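Local structure of glycerol dehydrogenase (Bacillus coagulans, 6CSJ) at residues A[11-16]-A[232-237]; A[119-124]-A[169-174]; A[178-183]-A[290-295]; A[184-187]-A[193-196]. The protein probably oxidises glycerol and related polyols with NAD, and in this engineered double-mutant form has acquired D-lactate dehydrogenase activity. The protein carries 2 engineered substitutions. One frame throughout, in Å; residues are numbered along the deposited sequence.

How the interactions relate
The four contacts run from the joint between the two domains to the far side of the helical domain. Interactions 1 and 2 have centres 13 Å apart and touch through N237, whose O lies 3.8 Å from N121 CB; both join the domain of the parallel sheet, which probably binds the nucleotide, to helices of the other domain. Interaction 2 probably borders the catalytic cleft, since D171 probably corresponds to the metal-binding aspartate of related enzymes. Interaction 3 lies about 16 Å from it, centre to centre, along the helix that follows 162-173. Interactions 3 and 4 share helix 175-185 and meet where T182 O and K187 N, 3.1 Å apart, form a probable hydrogen bond.

Interaction 1 (A[11-16]-A[232-237])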
# COMPACT_ATOMS: atom_id res chain seq x y z
N PHE A 11 1.30 5.70 -14.90
CA PHE A 11 0.24 5.59 -13.90
C PHE A 11 -0.99 6.28 -14.49
O PHE A 11 -0.92 7.46 -14.84
CB PHE A 11 0.66 6.18 -12.54
CG PHE A 11 -0.48 6.37 -11.59
CD1 PHE A 11 -1.17 7.57 -11.57
CD2 PHE A 11 -0.89 5.36 -10.71
CE1 PHE A 11 -2.26 7.76 -10.72
CE2 PHE A 11 -1.93 5.55 -9.84
CZ PHE A 11 -2.63 6.75 -9.84
N ILE A 12 -2.09 5.54 -14.57
CA ILE A 12 -3.27 5.91 -15.37
C ILE A 12 -4.50 5.83 -14.48
O ILE A 12 -4.76 4.79 -13.86
CB ILE A 12 -3.42 4.93 -16.55
CG1 ILE A 12 -2.25 5.09 -17.53
CG2 ILE A 12 -4.75 5.11 -17.28
CD1 ILE A 12 -1.89 3.79 -18.21
N GLN A 13 -5.27 6.92 -14.40
CA GLN A 13 -6.40 6.99 -13.48
C GLN A 13 -7.60 7.69 -14.10
O GLN A 13 -7.47 8.72 -14.75
CB GLN A 13 -5.97 7.72 -12.20
CG GLN A 13 -7.07 7.85 -11.14
CD GLN A 13 -6.62 8.59 -9.90
OE1 GLN A 13 -5.49 8.44 -9.46
NE2 GLN A 13 -7.51 9.39 -9.34
N GLY A 14 -8.78 7.13 -13.84
CA GLY A 14 -10.02 7.68 -14.35
C GLY A 14 -11.18 6.71 -14.18
O GLY A 14 -10.96 5.52 -13.92
N PRO A 15 -12.42 7.20 -14.30
CA PRO A 15 -13.57 6.29 -14.19
C PRO A 15 -13.70 5.40 -15.43
O PRO A 15 -13.46 5.86 -16.56
CB PRO A 15 -14.77 7.24 -14.03
CG PRO A 15 -14.34 8.53 -14.62
CD PRO A 15 -12.83 8.57 -14.66
N ASP A 16 -14.01 4.12 -15.20
CA ASP A 16 -14.26 3.14 -16.27
C ASP A 16 -13.02 2.85 -17.16
O ASP A 16 -13.15 2.48 -18.33
CB ASP A 16 -15.47 3.60 -17.11
CG ASP A 16 -16.29 2.44 -17.69
OD1 ASP A 16 -16.08 1.25 -17.35
OD2 ASP A 16 -17.16 2.75 -18.53
N LYS A 232 -8.51 12.62 -6.11
CA LYS A 232 -7.24 13.07 -5.54
C LYS A 232 -6.69 12.13 -4.48
O LYS A 232 -5.48 11.93 -4.39
CB LYS A 232 -7.38 14.48 -4.97
CG LYS A 232 -7.40 15.56 -6.03
CD LYS A 232 -7.54 16.92 -5.39
CE LYS A 232 -7.70 18.04 -6.40
NZ LYS A 232 -8.37 19.20 -5.73
N ILE A 233 -7.59 11.57 -3.66
CA ILE A 233 -7.22 10.62 -2.62
C ILE A 233 -6.72 9.31 -3.22
O ILE A 233 -5.75 8.74 -2.73
CB ILE A 233 -8.38 10.39 -1.62
CG1 ILE A 233 -8.47 11.57 -0.63
CG2 ILE A 233 -8.24 9.07 -0.85
CD1 ILE A 233 -7.25 11.81 0.25
N ILE A 234 -7.37 8.82 -4.28
CA ILE A 234 -6.90 7.61 -4.95
C ILE A 234 -5.49 7.81 -5.50
O ILE A 234 -4.64 6.94 -5.34
CB ILE A 234 -7.91 7.14 -6.03
CG1 ILE A 234 -9.13 6.51 -5.30
CG2 ILE A 234 -7.27 6.13 -6.98
CD1 ILE A 234 -10.29 6.14 -6.19
N GLU A 235 -5.23 8.97 -6.13
CA GLU A 235 -3.89 9.30 -6.60
C GLU A 235 -2.89 9.37 -5.42
O GLU A 235 -1.80 8.81 -5.50
CB GLU A 235 -3.88 10.63 -7.38
CG GLU A 235 -2.53 10.92 -8.04
CD GLU A 235 -2.37 12.32 -8.61
OE1 GLU A 235 -3.38 12.97 -8.99
OE2 GLU A 235 -1.20 12.75 -8.72
N ALA A 236 -3.29 10.03 -4.33
CA ALA A 236 -2.43 10.15 -3.15
C ALA A 236 -2.13 8.81 -2.47
O ALA A 236 -0.98 8.53 -2.12
CB ALA A 236 -3.04 11.13 -2.15
N ASN A 237 -3.17 8.00 -2.29
CA ASN A 237 -3.05 6.65 -1.72
C ASN A 237 -2.17 5.71 -2.53
O ASN A 237 -1.62 4.76 -1.98
CB ASN A 237 -4.43 6.00 -1.56
CG ASN A 237 -5.23 6.60 -0.41
OD1 ASN A 237 -4.84 7.60 0.19
ND2 ASN A 237 -6.37 5.97 -0.10
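The amide end of Q13 carries the polar side of this contact, meeting the helix at I234 and E235. Its OE1 lies 3.4 Å from E235 N, but the angle is too poor for a hydrogen bond, and the amide is instead held by NE2 donating to the carbonyl of E231, one turn back. With CG anti to the backbone N (chi1 -180°) and the chain extended beyond it, the side chain spans the gap between strand and helix.

The amide oxygen also makes van der Waals contacts with aliphatic carbons, Q13 OE1 lying 3.4 Å from E235 CB and 3.8 Å from I234 CG2. F11, two residues earlier on the same side of the strand, adds a nonpolar contact, CE1 obliquely 4.2 Å from E235 CG. An alanine in place of Q13 would probably deprive E231 O of its amide donor and open a gap beside I234 and E235.

Strand 10-14 borders its parallel sheet, where I12 and G14 pair with strand 149-153. Its segment 11-14 runs roughly antiparallel to segment 232-237 of helix 228-248, at 157°. I234 reaches M152 as well as helices 154-158 and 162-173, and the ring of F11 meets that of Y239.

Interaction 2 (A[119-124]-A[169-174]); sequences STNAPT and MGDALA. Engineered in segment 119-124: N121 (natural residue Asp).
S119 makes the first, loose approach to the helix, its O lying 4.2 Å from D171 CB. At T120 the backbone closes in, with CA only 3.2 Å from D171 OD2. The threonine hydroxyl serves its own loop: T120 OG1 accepts from A122 N at 3.1 Å, forming an ST turn that shapes the backbone around N121.

N121, engineered from aspartate, supplies the hydrogen bond of the contact. Its backbone N donates to D171 OD2 at 2.9 Å with an N-H...O angle of 150°, meeting the oxygen nearly end-on to its C-O bond. The side chain, folded back between backbone N and carbonyl carbon (chi1 62°), places OD1 3.2 Å from the same D171 OD2; two acceptors face each other there, while ND2 turns to S241 OG. The amide and carboxylate planes lie 52° apart. Replacing D171 by an alanine would probably leave N121 N without its acceptor and let the loop shift against the helix.

D171 also packs on H271. In iron-containing alcohol dehydrogenase relatives, an aspartate and histidines of the helical domain hold the catalytic metal at the interdomain cleft, and the setting of D171 is consistent with such a site.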
# COMPACT_ATOMS: atom_id res chain seq x y z
N SER A 119 -6.26 0.79 -0.92
CA SER A 119 -6.08 0.58 0.52
C SER A 119 -4.62 0.50 0.99
O SER A 119 -4.37 0.48 2.20
CB SER A 119 -6.79 -0.72 0.92
OG SER A 119 -6.23 -1.82 0.22
N THR A 120 -3.67 0.39 0.07
CA THR A 120 -2.25 0.41 0.44
C THR A 120 -1.45 1.11 -0.67
O THR A 120 -1.97 1.35 -1.76
CB THR A 120 -1.65 -1.02 0.67
OG1 THR A 120 -1.30 -1.64 -0.59
CG2 THR A 120 -2.60 -1.97 1.46
N ASN A 121 -0.19 1.40 -0.37
CA ASN A 121 0.72 1.96 -1.37
C ASN A 121 1.61 0.89 -2.06
O ASN A 121 2.58 1.23 -2.73
CB ASN A 121 1.57 3.09 -0.75
CG ASN A 121 2.45 2.62 0.40
OD1 ASN A 121 2.63 1.43 0.62
ND2 ASN A 121 2.99 3.57 1.14
N ALA A 122 1.23 -0.38 -1.95
CA ALA A 122 1.98 -1.49 -2.60
C ALA A 122 1.93 -1.55 -4.14
O ALA A 122 2.92 -1.93 -4.75
CB ALA A 122 1.52 -2.83 -2.02
N PRO A 123 0.77 -1.19 -4.78
CA PRO A 123 0.61 -1.42 -6.22
C PRO A 123 1.72 -0.92 -7.14
O PRO A 123 2.11 -1.65 -8.05
CB PRO A 123 -0.69 -0.70 -6.53
CG PRO A 123 -1.49 -0.93 -5.30
CD PRO A 123 -0.51 -0.76 -4.18
N THR A 124 2.23 0.28 -6.89
CA THR A 124 3.28 0.85 -7.74
C THR A 124 4.67 0.25 -7.50
O THR A 124 5.58 0.52 -8.28
CB THR A 124 3.42 2.37 -7.52
OG1 THR A 124 3.66 2.62 -6.12
CG2 THR A 124 2.16 3.09 -7.97
N MET A 169 -5.80 5.81 3.31
CA MET A 169 -5.43 7.12 3.88
C MET A 169 -4.46 6.95 5.05
O MET A 169 -3.50 7.72 5.19
CB MET A 169 -6.66 7.94 4.32
CG MET A 169 -7.69 8.22 3.22
SD MET A 169 -9.12 9.09 3.89
CE MET A 169 -10.36 8.82 2.62
N GLY A 170 -4.71 5.94 5.89
CA GLY A 170 -3.83 5.62 7.02
C GLY A 170 -2.42 5.27 6.57
O GLY A 170 -1.43 5.81 7.11
N ASP A 171 -2.34 4.39 5.57
CA ASP A 171 -1.09 4.01 4.93
C ASP A 171 -0.38 5.23 4.33
O ASP A 171 0.82 5.42 4.53
CB ASP A 171 -1.36 2.95 3.84
CG ASP A 171 -0.21 1.97 3.63
OD1 ASP A 171 0.46 1.63 4.64
OD2 ASP A 171 -0.01 1.51 2.49
N ALA A 172 -1.13 6.06 3.61
CA ALA A 172 -0.61 7.31 3.01
C ALA A 172 -0.11 8.35 4.04
O ALA A 172 0.81 9.12 3.75
CB ALA A 172 -1.67 7.94 2.11
N LEU A 173 -0.72 8.34 5.22
CA LEU A 173 -0.41 9.29 6.29
C LEU A 173 1.05 9.19 6.77
O LEU A 173 1.66 10.21 7.10
CB LEU A 173 -1.37 9.06 7.46
CG LEU A 173 -1.61 10.20 8.43
CD1 LEU A 173 -2.14 11.45 7.72
CD2 LEU A 173 -2.60 9.72 9.50
N ALA A 174 1.59 7.98 6.79
CA ALA A 174 2.97 7.75 7.22
C ALA A 174 4.02 8.28 6.26
O ALA A 174 5.14 8.57 6.69
CB ALA A 174 3.20 6.26 7.43

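Interaction 3 (A[178-183]-A[290-295]); sequences EARATK and KAEIEE
R180 and E292 meet end-on in a two-pronged salt bridge. R180 NH2 donates to E292 OE1 at 2.9 Å and R180 NH1 to E292 OE2 at 3.2 Å, both bonds close to straight; a further NH1 to OE1 bond is weak. Both carboxylate oxygens lie at the guanidinium edge, in its plane, used on the syn side. The two planes are folded against each other by 36°, and both nitrogens stand off the carboxylate plane.

Length makes it possible: the CA atoms of R180 and E292 are 13.6 Å apart. R180 runs out with CG anti to the backbone N (chi1 -174°) and bends at chi3, while E292 comes extended from the opposite direction. R180 NH2 also forms a salt bridge with E286 OE1; the like charge of R184 lies near R180 NE, and the two carboxylates probably offset it.

At the surface, the bridge joins helices 175-185 and 290-303 of the all-helical domain. Within the first, T182 OG1 donates to E178 O at 3.0 Å, on the face opposite the T182 N bond. E178 OE1 is hydrogen-bonded to H254 ND1 and OE2 to A251 N. Farther out, I293 packs on L280 and L283.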
# COMPACT_ATOMS: atom_id res chain seq x y z
N GLU A 178 7.98 9.35 7.39
CA GLU A 178 9.00 8.31 7.17
C GLU A 178 10.06 8.77 6.19
O GLU A 178 11.25 8.54 6.42
CB GLU A 178 8.36 7.00 6.72
CG GLU A 178 7.44 6.40 7.78
CD GLU A 178 7.12 4.94 7.56
OE1 GLU A 178 6.36 4.61 6.62
OE2 GLU A 178 7.61 4.13 8.37
N ALA A 179 9.63 9.43 5.12
CA ALA A 179 10.56 9.99 4.11
C ALA A 179 11.39 11.13 4.67
O ALA A 179 12.59 11.22 4.41
CB ALA A 179 9.80 10.44 2.88
N ARG A 180 10.75 12.02 5.43
CA ARG A 180 11.44 13.13 6.12
C ARG A 180 12.54 12.59 7.04
O ARG A 180 13.66 13.07 7.00
CB ARG A 180 10.45 13.96 6.94
CG ARG A 180 11.06 15.21 7.59
CD ARG A 180 9.99 16.09 8.24
NE ARG A 180 9.41 15.45 9.42
CZ ARG A 180 8.44 15.98 10.18
NH1 ARG A 180 7.91 17.16 9.89
NH2 ARG A 180 7.98 15.32 11.24
N ALA A 181 12.19 11.59 7.84
CA ALA A 181 13.15 10.96 8.75
C ALA A 181 14.36 10.38 8.01
O ALA A 181 15.50 10.63 8.38
CB ALA A 181 12.45 9.88 9.57
N THR A 182 14.08 9.61 6.96
CA THR A 182 15.11 8.98 6.14
C THR A 182 16.04 10.00 5.48
O THR A 182 17.26 9.83 5.49
CB THR A 182 14.50 8.06 5.07
OG1 THR A 182 13.72 7.02 5.69
CG2 THR A 182 15.58 7.43 4.21
N LYS A 183 15.47 11.06 4.92
CA LYS A 183 16.28 12.11 4.30
C LYS A 183 17.14 12.85 5.34
O LYS A 183 18.32 13.12 5.09
CB LYS A 183 15.42 13.09 3.53
CG LYS A 183 16.19 14.01 2.58
CD LYS A 183 15.24 14.80 1.72
CE LYS A 183 15.93 15.39 0.50
NZ LYS A 183 16.89 16.45 0.89
N LYS A 290 3.72 19.32 19.25
CA LYS A 290 2.34 19.03 19.63
C LYS A 290 1.32 19.44 18.56
O LYS A 290 0.30 18.76 18.39
CB LYS A 290 2.02 19.70 20.98
CG LYS A 290 0.67 19.31 21.57
CD LYS A 290 0.57 19.58 23.06
CE LYS A 290 0.56 21.08 23.38
NZ LYS A 290 -0.80 21.71 23.26
N ALA A 291 1.60 20.53 17.82
CA ALA A 291 0.72 20.99 16.74
C ALA A 291 0.62 19.97 15.59
O ALA A 291 -0.46 19.75 15.05
CB ALA A 291 1.17 22.35 16.21
N GLU A 292 1.75 19.37 15.23
CA GLU A 292 1.82 18.31 14.22
C GLU A 292 1.06 17.05 14.68
O GLU A 292 0.34 16.44 13.90
CB GLU A 292 3.28 17.97 13.93
CG GLU A 292 3.58 17.45 12.53
CD GLU A 292 5.08 17.57 12.20
OE1 GLU A 292 5.87 16.71 12.64
OE2 GLU A 292 5.47 18.52 11.51
N ILE A 293 1.21 16.68 15.94
CA ILE A 293 0.48 15.53 16.54
C ILE A 293 -1.03 15.76 16.53
O ILE A 293 -1.80 14.87 16.16
CB ILE A 293 0.99 15.23 17.97
CG1 ILE A 293 2.42 14.67 17.91
CG2 ILE A 293 0.08 14.23 18.70
CD1 ILE A 293 3.14 14.73 19.25
N GLU A 294 -1.45 16.95 16.94
CA GLU A 294 -2.87 17.30 16.97
C GLU A 294 -3.49 17.27 15.58
O GLU A 294 -4.62 16.79 15.43
CB GLU A 294 -3.10 18.67 17.63
CG GLU A 294 -2.98 18.64 19.14
CD GLU A 294 -3.06 20.01 19.80
OE1 GLU A 294 -3.57 20.96 19.18
OE2 GLU A 294 -2.62 20.11 20.96
N GLU A 295 -2.77 17.75 14.57
CA GLU A 295 -3.27 17.70 13.19
C GLU A 295 -3.48 16.25 12.71
O GLU A 295 -4.49 15.96 12.07
CB GLU A 295 -2.33 18.47 12.24
CG GLU A 295 -2.78 18.47 10.79
CD GLU A 295 -2.00 19.43 9.93
OE1 GLU A 295 -2.40 20.61 9.86
OE2 GLU A 295 -1.01 19.00 9.29

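Interaction 4 (A[184-187]-A[193-196]); sequences RANK and GRVT
The amide oxygen of N186 meets the edge of the R194 guanidinium near its plane, and the two flat groups are steeply turned, 69° apart. R194 NH1 donates to N186 OD1 at 2.7 Å, with an N-H...O angle of 155°; the donor lies in the carbonyl plane, on a lone pair of the oxygen. The same OD1 comes within 3.3 Å of R194 CD, so the arginine curls past the amide as well as bonding to it. That curl follows from a bend at chi3 (-59°), which swings the guanidinium back toward N186. Its other terminal nitrogen, NH2, donates to M1 O, fixing the group between the helix end and the N-terminal residues of the chain; the backbone of R194 also pairs with T2.

N186 is the first residue beyond helix 175-185, in a Schellman motif, with positive phi and two bonds back into the last turn. The chain then loops round to G193 and approaches helix 197-221, where T196 is the N-cap, its OG1 accepting from A199 N.

Between the two ends a water bridges the backbones, donating to K187 O at 2.7 Å and accepting from V195 N at 2.8 Å. K187 O also lies 4.0 Å from R194 CA. The side chain of K187 leads off toward N338, with a weak bond from NZ to Y337 O. V195 CG2 approaches K187 O at 4.5 Å, and V195 packs against T182, K183 and T189.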
# COMPACT_ATOMS: atom_id res chain seq x y z
N ARG A 184 16.54 13.16 6.51
CA ARG A 184 17.26 13.76 7.64
C ARG A 184 18.44 12.90 8.06
O ARG A 184 19.54 13.40 8.27
CB ARG A 184 16.35 13.96 8.86
CG ARG A 184 15.80 15.36 9.06
CD ARG A 184 14.72 15.34 10.15
NE ARG A 184 13.76 16.46 10.03
CZ ARG A 184 12.62 16.59 10.72
NH1 ARG A 184 12.23 15.67 11.59
NH2 ARG A 184 11.86 17.66 10.51
N ALA A 185 18.20 11.59 8.16
CA ALA A 185 19.24 10.61 8.49
C ALA A 185 20.29 10.39 7.41
O ALA A 185 21.30 9.76 7.68
CB ALA A 185 18.59 9.28 8.85
N ASN A 186 20.06 10.89 6.19
CA ASN A 186 20.92 10.61 5.03
C ASN A 186 21.01 9.10 4.71
O ASN A 186 22.03 8.63 4.21
CB ASN A 186 22.32 11.22 5.23
CG ASN A 186 23.04 11.46 3.92
OD1 ASN A 186 22.48 12.01 2.99
ND2 ASN A 186 24.29 11.05 3.85
N LYS A 187 19.94 8.37 4.99
CA LYS A 187 19.86 6.92 4.77
C LYS A 187 19.23 6.62 3.40
O LYS A 187 18.79 7.53 2.69
CB LYS A 187 19.05 6.24 5.89
CG LYS A 187 19.72 6.24 7.25
CD LYS A 187 20.80 5.20 7.36
CE LYS A 187 21.55 5.32 8.69
NZ LYS A 187 20.75 4.80 9.84
N GLY A 193 19.01 4.11 -3.29
CA GLY A 193 19.90 5.24 -3.08
C GLY A 193 19.38 6.17 -2.01
O GLY A 193 18.44 5.83 -1.28
N ARG A 194 19.97 7.35 -1.95
CA ARG A 194 19.47 8.43 -1.11
C ARG A 194 18.25 9.11 -1.75
O ARG A 194 17.90 8.84 -2.91
CB ARG A 194 20.61 9.42 -0.78
CG ARG A 194 21.72 8.76 0.01
CD ARG A 194 22.73 9.75 0.57
NE ARG A 194 23.34 10.52 -0.50
CZ ARG A 194 23.45 11.86 -0.57
NH1 ARG A 194 23.05 12.66 0.42
NH2 ARG A 194 24.05 12.40 -1.63
N VAL A 195 17.61 9.98 -0.98
CA VAL A 195 16.30 10.54 -1.32
C VAL A 195 16.41 11.74 -2.26
O VAL A 195 17.09 12.71 -1.96
CB VAL A 195 15.50 10.92 -0.06
CG1 VAL A 195 14.15 11.53 -0.42
CG2 VAL A 195 15.31 9.71 0.85
N THR A 196 15.74 11.65 -3.41
CA THR A 196 15.62 12.77 -4.35
C THR A 196 14.69 13.86 -3.80
O THR A 196 13.83 13.60 -2.95
CB THR A 196 15.05 12.32 -5.71
OG1 THR A 196 13.76 11.70 -5.52
CG2 THR A 196 16.00 11.36 -6.41
O HOH W 1 18.63 10.02 1.62